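Local structure of host Factor for Q beta (Staphylococcus aureus, 1KQ1) at residues C[10-15]-C[61-66]; C[23-26]-C[30-33]; C[44-47]-C[52-55]. The protein binds RNA as a ring of six Sm-like subunits and acts as a pleiotropic regulator of translation. All blocks are in the same frame, centred on the assembly; numbering follows the deposited sequence.

Contact 1: C[10-15]-C[61-66]; sequences KALENF and STYTVE
With chi1 at -58° in L12 and -56° in Y63, each side chain has its CG anti to its own carbonyl carbon, and the two meet at about a right angle between helix 10-15 and strand 61-65. The touching branch of L12 is CD2, which lies over one face of the Y63 ring, 3.9 Å from the ring centroid and 18° off the normal, a CH-pi contact. CD2 sits off-centre, toward the phenol end of the ring, its nearest atom being Y63 CZ at 3.7 Å. One helical turn on, the far end of the F15 ring meets the strand obliquely, CE1 at 3.5 Å from V65 CG2 and CE2 at 4.1 Å from Y63 CB. No hydrogen bond joins the segments, consistent with axes 11.2 Å apart, so side chains alone bridge the gap. The hydroxyl of Y63 is satisfied across the interface by Y56 of the second subunit, where T62 to T64 pair with an antiparallel strand. Within the chain, L12 also touches I36 and Y39 of strand 31-39, while F15 packs on V22 and I36, so helix 7-17 lies against one side of the Sm sheet.

Contact 2: C[23-26]-C[30-33]; sequences TVFF and FQMK
This is the beta hairpin of strands 21-26 and 31-39, at the end where the chain turns between F26 and F30. Its antiparallel register rests on three backbone bonds. V24 and M32 form a hydrogen-bonded pair, with V24 N to M32 O at 2.8 Å and the return bond from M32 N to V24 O at 3.0 Å; F26 N to F30 O, 2.8 Å, continues the pairing toward the turn. T23 with K33 and F25 with Q31 are the non-hydrogen-bonded pairs.

On the face carrying T23, F25, Q31 and K33, the chains of F25 and Q31 run side by side in the same direction. Q31 CG stands between its backbone N and carbonyl carbon (chi1 65°), and the chain then extends along the phenyl group. Q31 CB lies over one ring face, 3.9 Å from the centroid and 18° off the normal, as a CH-pi contact. Farther out, the amide is turned 55° from the ring plane, with Q31 OE1 3.2 Å from F25 CE1. Beside them, T23 OG1 lies against the aliphatic K33 chain, nearest CG at 3.7 Å.

Across the two segments, the face with V24 and M32 is joined by apolar and Met-aromatic contacts. M32 CG approaches the edge of the F26 ring, 3.7 Å from CE2, and the sulfur follows obliquely, M32 SD standing 4.9 Å from the ring centroid. F26 also packs on I55 of its own chain.

The chemistry thus differs between the two faces: on one, both the CB methylene and the amide of Q31 lie against the F25 ring while the K33 methylenes run past T23 OG1, whereas the other joins thioether to phenyl ring, and F26 continues the packing to T62 of the third subunit.

Contact 3: C[44-47]-C[52-55]; sequences VSLN and QHLI
Four backbone hydrogen bonds join V44-N47 to Q52-I55. V44 and I55 exchange two, V44 N to I55 O at 2.9 Å and I55 N to V44 O at 2.8 Å. L46 and H53 repeat the pattern, with both L46 N to H53 O and H53 N to L46 O at 2.8 Å. The bonds from L46 N and I55 N are close to linear, while V44 N donates at 152°. These two hydrogen-bonded pairs enclose the non-hydrogen-bonded pair S45-L54.

Polar side chains meet on the face of S45, N47, Q52 and L54. Q52 leaves its backbone extended and then bends at chi2 (61°), which folds the amide back over the neighbouring strand instead of outward. NE2 of Q52 ends 2.6 Å from S45 OG, while its OE1 turns toward N47, touching CA and CB. The amide thereby spans the diagonal neighbour S45 as well as its direct partner N47.

Apolar contact belongs to the face of V44, L46 and I55. Here the L46 and I55 chains slant across each other on the diagonal, with L46 CD2 3.9 Å from I55 CD1, and I55 CD1 also touches L46 CB. V44 extends this layer to I36, I60 and Y63.

On the same face, ND1 of H53, which points away from strand 44-47, is hydrogen-bonded to OG1 of T64 of the third subunit. H53 to I55 also pair antiparallel with a strand of that subunit. Such an edge strand, finishing a hairpin and continuing the sheet into the adjoining copy, is the hallmark by which Sm-like proteins close their rings.

How the contacts relate
All three contacts reach the same antiparallel sheet, contact 1 by way of its strand 60-65, with contacts 2 and 3 nested in the loop closed by contact 1. Contacts 1 and 2 have centres about 11 Å apart and are joined where strands 60-65 and 21-26 lie side by side: S61 N lies 2.8 Å from F25 O and T62 O the same distance from F25 N, both probable hydrogen bonds at a classic beta bulge. Contacts 2 and 3, also about 11 Å apart between centres, meet through side chains, M32 SD being 3.5 Å from H53 CE1. Contacts 1 and 3, about 14 Å apart between centres, hold the outermost strands, 60-65 and 51-56, each pairing with a different subunit.

Contact 1: C[10-15]-C[61-66]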
ATOM      1  N   LYS C  10      23.745  -2.628   4.462  1.00 14.13           N
ATOM      2  CA  LYS C  10      24.725  -3.244   5.335  1.00 14.09           C
ATOM      3  C   LYS C  10      24.116  -4.529   5.916  1.00 13.66           C
ATOM      4  O   LYS C  10      24.767  -5.566   5.942  1.00 16.45           O
ATOM      5  CB  LYS C  10      25.114  -2.287   6.461  1.00 18.36           C
ATOM      6  CG  LYS C  10      26.103  -2.923   7.457  1.00 28.91           C
ATOM      7  CD  LYS C  10      26.644  -1.933   8.490  1.00 38.64           C
ATOM      8  CE  LYS C  10      27.688  -2.593   9.408  1.00 45.33           C
ATOM      9  NZ  LYS C  10      27.088  -3.575  10.355  1.00 53.02           N
ATOM     10  N   ALA C  11      22.845  -4.460   6.332  1.00 12.31           N
ATOM     11  CA  ALA C  11      22.216  -5.638   6.921  1.00 13.68           C
ATOM     12  C   ALA C  11      21.984  -6.716   5.887  1.00 13.27           C
ATOM     13  O   ALA C  11      22.317  -7.884   6.110  1.00 13.56           O
ATOM     14  CB  ALA C  11      20.894  -5.263   7.589  1.00 13.39           C
ATOM     15  N   LEU C  12      21.435  -6.362   4.725  1.00 12.15           N
ATOM     16  CA  LEU C  12      21.152  -7.366   3.719  1.00 11.84           C
ATOM     17  C   LEU C  12      22.362  -8.037   3.165  1.00 11.01           C
ATOM     18  O   LEU C  12      22.354  -9.231   2.873  1.00 10.98           O
ATOM     19  CB  LEU C  12      20.314  -6.792   2.546  1.00 14.58           C
ATOM     20  CG  LEU C  12      18.980  -6.196   3.007  1.00 19.26           C
ATOM     21  CD1 LEU C  12      18.240  -5.580   1.836  1.00 16.70           C
ATOM     22  CD2 LEU C  12      18.122  -7.268   3.679  1.00 24.51           C
ATOM     23  N   GLU C  13      23.438  -7.264   3.024  1.00 10.70           N
ATOM     24  CA  GLU C  13      24.701  -7.816   2.509  1.00 13.31           C
ATOM     25  C   GLU C  13      25.334  -8.822   3.506  1.00 11.62           C
ATOM     26  O   GLU C  13      25.899  -9.840   3.098  1.00 12.74           O
ATOM     27  CB  GLU C  13      25.651  -6.641   2.197  1.00 12.37           C
ATOM     28  CG  GLU C  13      26.917  -7.071   1.493  1.00 20.19           C
ATOM     29  CD  GLU C  13      26.701  -7.734   0.144  1.00 32.27           C
ATOM     30  OE1 GLU C  13      27.629  -8.447  -0.297  1.00 33.53           O
ATOM     31  OE2 GLU C  13      25.641  -7.543  -0.494  1.00 28.64           O
ATOM     32  N   ASN C  14      25.201  -8.523   4.784  1.00 14.09           N
ATOM     33  CA  ASN C  14      25.688  -9.442   5.818  1.00 16.58           C
ATOM     34  C   ASN C  14      24.807 -10.693   5.837  1.00 18.21           C
ATOM     35  O   ASN C  14      25.324 -11.801   5.944  1.00 17.05           O
ATOM     36  CB  ASN C  14      25.639  -8.787   7.171  1.00 14.77           C
ATOM     37  CG  ASN C  14      26.875  -7.945   7.453  1.00 25.24           C
ATOM     38  OD1 ASN C  14      28.000  -8.364   7.163  1.00 30.22           O
ATOM     39  ND2 ASN C  14      26.675  -6.771   8.038  1.00 32.08           N
ATOM     40  N   PHE C  15      23.479 -10.526   5.734  1.00 14.82           N
ATOM     41  CA  PHE C  15      22.608 -11.697   5.716  1.00 12.43           C
ATOM     42  C   PHE C  15      22.983 -12.598   4.566  1.00 12.09           C
ATOM     43  O   PHE C  15      23.007 -13.816   4.715  1.00 17.14           O
ATOM     44  CB  PHE C  15      21.103 -11.315   5.517  1.00  9.97           C
ATOM     45  CG  PHE C  15      20.485 -10.546   6.642  1.00 17.45           C
ATOM     46  CD1 PHE C  15      20.999 -10.597   7.935  1.00 21.11           C
ATOM     47  CD2 PHE C  15      19.355  -9.760   6.400  1.00 14.68           C
ATOM     48  CE1 PHE C  15      20.402  -9.869   8.967  1.00 25.51           C
ATOM     49  CE2 PHE C  15      18.757  -9.033   7.414  1.00 19.52           C
ATOM     50  CZ  PHE C  15      19.267  -9.079   8.701  1.00 21.68           C
ATOM     51  N   SER C  61       7.528  -6.015   5.360  1.00  5.30           N
ATOM     52  CA  SER C  61       7.417  -5.135   6.528  1.00  5.07           C
ATOM     53  C   SER C  61       8.705  -5.150   7.330  1.00  9.57           C
ATOM     54  O   SER C  61       9.288  -4.075   7.626  1.00  9.04           O
ATOM     55  CB  SER C  61       6.287  -5.650   7.410  1.00 11.07           C
ATOM     56  OG  SER C  61       6.338  -4.903   8.599  1.00 17.40           O
ATOM     57  N   THR C  62       9.172  -6.352   7.661  1.00  8.05           N
ATOM     58  CA  THR C  62      10.328  -6.472   8.558  1.00  8.68           C
ATOM     59  C   THR C  62      11.198  -7.657   8.280  1.00  8.33           C
ATOM     60  O   THR C  62      10.719  -8.672   7.814  1.00 10.93           O
ATOM     61  CB  THR C  62       9.775  -6.707  10.005  1.00 12.81           C
ATOM     62  OG1 THR C  62       8.824  -5.697  10.333  1.00 17.65           O
ATOM     63  CG2 THR C  62      10.882  -6.696  11.091  1.00 15.17           C
ATOM     64  N   TYR C  63      12.491  -7.557   8.611  1.00  8.10           N
ATOM     65  CA  TYR C  63      13.386  -8.726   8.612  1.00 10.33           C
ATOM     66  C   TYR C  63      13.802  -8.965  10.056  1.00 10.73           C
ATOM     67  O   TYR C  63      14.093  -7.998  10.783  1.00 11.24           O
ATOM     68  CB  TYR C  63      14.689  -8.490   7.853  1.00 10.50           C
ATOM     69  CG  TYR C  63      14.557  -8.059   6.438  1.00 10.09           C
ATOM     70  CD1 TYR C  63      14.517  -8.983   5.395  1.00 15.24           C
ATOM     71  CD2 TYR C  63      14.495  -6.705   6.143  1.00 12.98           C
ATOM     72  CE1 TYR C  63      14.436  -8.512   4.039  1.00 14.43           C
ATOM     73  CE2 TYR C  63      14.398  -6.242   4.829  1.00 16.69           C
ATOM     74  CZ  TYR C  63      14.377  -7.151   3.806  1.00 13.51           C
ATOM     75  OH  TYR C  63      14.298  -6.679   2.522  1.00 13.20           O
ATOM     76  N   THR C  64      13.875 -10.242  10.465  1.00 10.72           N
ATOM     77  CA  THR C  64      14.353 -10.558  11.837  1.00 16.59           C
ATOM     78  C   THR C  64      15.245 -11.794  11.717  1.00 18.27           C
ATOM     79  O   THR C  64      15.083 -12.560  10.805  1.00 18.39           O
ATOM     80  CB  THR C  64      13.201 -10.935  12.802  1.00 26.13           C
ATOM     81  OG1 THR C  64      12.640 -12.195  12.401  1.00 32.55           O
ATOM     82  CG2 THR C  64      12.126  -9.886  12.825  1.00 31.01           C
ATOM     83  N   VAL C  65      16.201 -12.017  12.652  1.00 22.84           N
ATOM     84  CA  VAL C  65      17.061 -13.191  12.558  1.00 37.15           C
ATOM     85  C   VAL C  65      16.836 -14.134  13.736  1.00 44.04           C
ATOM     86  O   VAL C  65      16.112 -13.850  14.675  1.00 47.86           O
ATOM     87  CB  VAL C  65      18.548 -12.798  12.503  1.00 40.37           C
ATOM     88  CG1 VAL C  65      19.429 -14.038  12.529  1.00 20.00           C
ATOM     89  CG2 VAL C  65      18.847 -12.023  11.229  1.00 51.77           C
ATOM     90  N   GLU C  66      17.503 -15.311  13.672  1.00 55.41           N
ATOM     91  CA  GLU C  66      17.435 -16.359  14.700  1.00 56.25           C
ATOM     92  C   GLU C  66      16.239 -17.272  14.460  1.00 57.82           C
ATOM     93  O   GLU C  66      15.335 -17.300  15.319  1.00 56.43           O
ATOM     94  CB  GLU C  66      17.340 -15.746  16.100  1.00 57.88           C
ATOM     95  CG  GLU C  66      18.438 -14.746  16.413  1.00 60.49           C
ATOM     96  CD  GLU C  66      17.986 -13.710  17.413  1.00 64.14           C
ATOM     97  OE1 GLU C  66      17.626 -14.102  18.545  1.00 65.69           O
ATOM     98  OE2 GLU C  66      17.984 -12.509  17.064  1.00 58.99           O
TER

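Contact 2: C[23-26]-C[30-33]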
ATOM      1  N   THR C  23      13.888 -14.301   8.858  1.00 11.01           N
ATOM      2  CA  THR C  23      12.430 -14.364   8.809  1.00 11.96           C
ATOM      3  C   THR C  23      11.982 -13.018   8.195  1.00 10.64           C
ATOM      4  O   THR C  23      12.344 -11.928   8.672  1.00 11.67           O
ATOM      5  CB  THR C  23      11.810 -14.488  10.192  1.00 14.67           C
ATOM      6  OG1 THR C  23      12.212 -15.760  10.760  1.00 21.27           O
ATOM      7  CG2 THR C  23      10.264 -14.483  10.106  1.00 23.34           C
ATOM      8  N   VAL C  24      11.221 -13.127   7.126  1.00  8.45           N
ATOM      9  CA  VAL C  24      10.688 -11.955   6.432  1.00  8.73           C
ATOM     10  C   VAL C  24       9.199 -11.846   6.782  1.00  8.99           C
ATOM     11  O   VAL C  24       8.430 -12.833   6.565  1.00 12.91           O
ATOM     12  CB  VAL C  24      10.811 -12.148   4.922  1.00 10.05           C
ATOM     13  CG1 VAL C  24      10.132 -10.969   4.151  1.00 12.99           C
ATOM     14  CG2 VAL C  24      12.274 -12.238   4.516  1.00 11.65           C
ATOM     15  N   PHE C  25       8.791 -10.717   7.359  1.00  7.91           N
ATOM     16  CA  PHE C  25       7.380 -10.491   7.625  1.00  7.47           C
ATOM     17  C   PHE C  25       6.859  -9.620   6.533  1.00  8.72           C
ATOM     18  O   PHE C  25       7.529  -8.677   6.095  1.00  9.63           O
ATOM     19  CB  PHE C  25       7.160  -9.802   8.969  1.00  9.79           C
ATOM     20  CG  PHE C  25       7.342 -10.714  10.124  1.00 14.14           C
ATOM     21  CD1 PHE C  25       6.246 -11.264  10.749  1.00 16.03           C
ATOM     22  CD2 PHE C  25       8.616 -10.996  10.572  1.00 15.37           C
ATOM     23  CE1 PHE C  25       6.416 -12.112  11.853  1.00 25.37           C
ATOM     24  CE2 PHE C  25       8.805 -11.845  11.676  1.00 25.08           C
ATOM     25  CZ  PHE C  25       7.691 -12.395  12.309  1.00 22.90           C
ATOM     26  N   PHE C  26       5.646  -9.936   6.082  1.00  6.62           N
ATOM     27  CA  PHE C  26       5.005  -9.165   4.989  1.00  8.54           C
ATOM     28  C   PHE C  26       4.024  -8.116   5.498  1.00  7.53           C
ATOM     29  O   PHE C  26       3.684  -8.097   6.667  1.00  8.20           O
ATOM     30  CB  PHE C  26       4.290 -10.178   4.079  1.00  8.44           C
ATOM     31  CG  PHE C  26       5.215 -11.095   3.377  1.00  9.14           C
ATOM     32  CD1 PHE C  26       5.698 -10.754   2.115  1.00 14.91           C
ATOM     33  CD2 PHE C  26       5.628 -12.288   3.984  1.00 13.92           C
ATOM     34  CE1 PHE C  26       6.600 -11.613   1.460  1.00 16.53           C
ATOM     35  CE2 PHE C  26       6.536 -13.150   3.334  1.00 18.10           C
ATOM     36  CZ  PHE C  26       7.011 -12.795   2.073  1.00 19.57           C
ATOM     37  N   PHE C  30       1.985 -12.026   7.599  1.00  9.19           N
ATOM     38  CA  PHE C  30       2.446 -13.400   7.438  1.00 10.19           C
ATOM     39  C   PHE C  30       3.960 -13.396   7.360  1.00 12.50           C
ATOM     40  O   PHE C  30       4.600 -12.342   7.186  1.00 10.19           O
ATOM     41  CB  PHE C  30       1.872 -14.060   6.194  1.00 11.58           C
ATOM     42  CG  PHE C  30       2.223 -15.538   6.082  1.00 17.30           C
ATOM     43  CD1 PHE C  30       2.862 -16.032   4.949  1.00 27.39           C
ATOM     44  CD2 PHE C  30       1.922 -16.414   7.127  1.00 23.80           C
ATOM     45  CE1 PHE C  30       3.202 -17.394   4.857  1.00 24.17           C
ATOM     46  CE2 PHE C  30       2.254 -17.768   7.055  1.00 20.43           C
ATOM     47  CZ  PHE C  30       2.890 -18.260   5.925  1.00 21.37           C
ATOM     48  N   GLN C  31       4.562 -14.563   7.533  1.00 12.19           N
ATOM     49  CA  GLN C  31       6.013 -14.610   7.550  1.00 18.87           C
ATOM     50  C   GLN C  31       6.534 -15.838   6.820  1.00 23.42           C
ATOM     51  O   GLN C  31       5.824 -16.861   6.721  1.00 20.01           O
ATOM     52  CB  GLN C  31       6.471 -14.612   9.018  1.00 18.48           C
ATOM     53  CG  GLN C  31       6.043 -15.876   9.813  1.00 26.42           C
ATOM     54  CD  GLN C  31       6.146 -15.716  11.341  1.00 23.23           C
ATOM     55  OE1 GLN C  31       5.280 -15.115  11.984  1.00 30.14           O
ATOM     56  NE2 GLN C  31       7.211 -16.257  11.918  1.00 29.73           N
ATOM     57  N   MET C  32       7.749 -15.727   6.281  1.00 19.63           N
ATOM     58  CA  MET C  32       8.431 -16.854   5.614  1.00 14.84           C
ATOM     59  C   MET C  32       9.861 -16.815   6.155  1.00 23.25           C
ATOM     60  O   MET C  32      10.343 -15.753   6.496  1.00 15.24           O
ATOM     61  CB  MET C  32       8.489 -16.671   4.090  1.00 21.86           C
ATOM     62  CG  MET C  32       7.118 -16.759   3.352  1.00 27.66           C
ATOM     63  SD  MET C  32       7.244 -16.527   1.534  1.00 27.25           S
ATOM     64  CE  MET C  32       5.462 -16.593   1.055  1.00 32.59           C
ATOM     65  N   LYS C  33      10.546 -17.959   6.228  1.00 18.53           N
ATOM     66  CA  LYS C  33      11.942 -17.986   6.712  1.00 17.90           C
ATOM     67  C   LYS C  33      12.826 -18.598   5.629  1.00 17.34           C
ATOM     68  O   LYS C  33      12.407 -19.483   4.881  1.00 15.15           O
ATOM     69  CB  LYS C  33      12.038 -18.790   8.010  1.00 27.11           C
ATOM     70  CG  LYS C  33      13.354 -18.629   8.751  1.00 40.75           C
ATOM     71  CD  LYS C  33      13.324 -19.427  10.052  1.00 42.12           C
ATOM     72  CE  LYS C  33      14.488 -19.073  10.974  1.00 43.83           C
ATOM     73  NZ  LYS C  33      14.370 -19.666  12.336  1.00 55.32           N
TER

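Contact 3: C[44-47]-C[52-55]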
ATOM      1  N   VAL C  44      13.911  -9.498  -3.442  1.00 10.83           N
ATOM      2  CA  VAL C  44      14.766 -10.290  -2.582  1.00 10.26           C
ATOM      3  C   VAL C  44      14.508 -11.742  -2.961  1.00 15.46           C
ATOM      4  O   VAL C  44      13.353 -12.184  -3.062  1.00 12.48           O
ATOM      5  CB  VAL C  44      14.433 -10.086  -1.097  1.00 10.66           C
ATOM      6  CG1 VAL C  44      15.285 -11.072  -0.206  1.00 13.38           C
ATOM      7  CG2 VAL C  44      14.666  -8.666  -0.680  1.00 13.05           C
ATOM      8  N   SER C  45      15.580 -12.486  -3.212  1.00 14.24           N
ATOM      9  CA  SER C  45      15.474 -13.887  -3.553  1.00 14.12           C
ATOM     10  C   SER C  45      15.685 -14.686  -2.274  1.00 16.95           C
ATOM     11  O   SER C  45      16.791 -14.654  -1.707  1.00 16.29           O
ATOM     12  CB  SER C  45      16.541 -14.251  -4.592  1.00 21.32           C
ATOM     13  OG  SER C  45      16.398 -15.611  -4.959  1.00 28.44           O
ATOM     14  N   LEU C  46      14.661 -15.415  -1.820  1.00 13.87           N
ATOM     15  CA  LEU C  46      14.738 -16.140  -0.548  1.00 15.90           C
ATOM     16  C   LEU C  46      14.644 -17.623  -0.790  1.00 18.05           C
ATOM     17  O   LEU C  46      13.693 -18.096  -1.382  1.00 17.44           O
ATOM     18  CB  LEU C  46      13.620 -15.682   0.413  1.00 12.76           C
ATOM     19  CG  LEU C  46      13.698 -16.139   1.880  1.00 14.14           C
ATOM     20  CD1 LEU C  46      14.802 -15.340   2.581  1.00 16.72           C
ATOM     21  CD2 LEU C  46      12.356 -15.961   2.557  1.00 12.37           C
ATOM     22  N   ASN C  47      15.668 -18.347  -0.338  1.00 15.61           N
ATOM     23  CA  ASN C  47      15.775 -19.794  -0.501  1.00 18.61           C
ATOM     24  C   ASN C  47      15.239 -20.396   0.784  1.00 21.09           C
ATOM     25  O   ASN C  47      15.786 -20.204   1.884  1.00 19.16           O
ATOM     26  CB  ASN C  47      17.258 -20.118  -0.732  1.00 20.24           C
ATOM     27  CG  ASN C  47      17.572 -21.607  -0.681  1.00 33.59           C
ATOM     28  OD1 ASN C  47      18.714 -22.016  -0.925  1.00 37.81           O
ATOM     29  ND2 ASN C  47      16.587 -22.416  -0.350  1.00 27.82           N
ATOM     30  N   GLN C  52      11.470 -21.740  -3.444  1.00 21.70           N
ATOM     31  CA  GLN C  52      12.319 -20.599  -3.801  1.00 21.85           C
ATOM     32  C   GLN C  52      11.324 -19.458  -3.926  1.00 22.93           C
ATOM     33  O   GLN C  52      10.303 -19.590  -4.607  1.00 20.64           O
ATOM     34  CB  GLN C  52      13.064 -20.844  -5.117  1.00 28.51           C
ATOM     35  CG  GLN C  52      13.802 -19.641  -5.715  1.00 28.36           C
ATOM     36  CD  GLN C  52      14.884 -19.072  -4.822  1.00 45.89           C
ATOM     37  OE1 GLN C  52      15.640 -19.809  -4.185  1.00 52.04           O
ATOM     38  NE2 GLN C  52      14.978 -17.750  -4.790  1.00 53.00           N
ATOM     39  N   HIS C  53      11.602 -18.344  -3.255  1.00 13.70           N
ATOM     40  CA  HIS C  53      10.681 -17.216  -3.315  1.00 15.64           C
ATOM     41  C   HIS C  53      11.333 -15.976  -3.874  1.00 16.16           C
ATOM     42  O   HIS C  53      12.462 -15.608  -3.507  1.00 18.68           O
ATOM     43  CB  HIS C  53      10.189 -16.831  -1.931  1.00 15.56           C
ATOM     44  CG  HIS C  53       9.680 -17.969  -1.102  1.00 13.34           C
ATOM     45  ND1 HIS C  53       8.399 -18.457  -1.230  1.00 14.41           N
ATOM     46  CD2 HIS C  53      10.235 -18.634  -0.061  1.00 23.45           C
ATOM     47  CE1 HIS C  53       8.184 -19.373  -0.304  1.00 16.09           C
ATOM     48  NE2 HIS C  53       9.281 -19.499   0.419  1.00 22.01           N
ATOM     49  N   LEU C  54      10.624 -15.281  -4.748  1.00 11.19           N
ATOM     50  CA  LEU C  54      11.117 -14.008  -5.262  1.00  9.10           C
ATOM     51  C   LEU C  54      10.106 -13.011  -4.637  1.00 11.63           C
ATOM     52  O   LEU C  54       8.928 -13.005  -5.018  1.00 10.35           O
ATOM     53  CB  LEU C  54      11.022 -13.944  -6.783  1.00 14.22           C
ATOM     54  CG  LEU C  54      11.518 -12.632  -7.362  1.00 17.15           C
ATOM     55  CD1 LEU C  54      13.022 -12.470  -6.993  1.00 20.09           C
ATOM     56  CD2 LEU C  54      11.293 -12.639  -8.875  1.00 22.81           C
ATOM     57  N   ILE C  55      10.588 -12.191  -3.710  1.00  9.13           N
ATOM     58  CA  ILE C  55       9.735 -11.286  -2.908  1.00  8.22           C
ATOM     59  C   ILE C  55       9.907  -9.853  -3.288  1.00 13.35           C
ATOM     60  O   ILE C  55      11.041  -9.367  -3.483  1.00 11.62           O
ATOM     61  CB  ILE C  55      10.115 -11.443  -1.415  1.00  7.46           C
ATOM     62  CG1 ILE C  55       9.949 -12.901  -0.952  1.00 12.07           C
ATOM     63  CG2 ILE C  55       9.271 -10.543  -0.578  1.00  9.58           C
ATOM     64  CD1 ILE C  55      10.636 -13.157   0.455  1.00 13.71           C
TER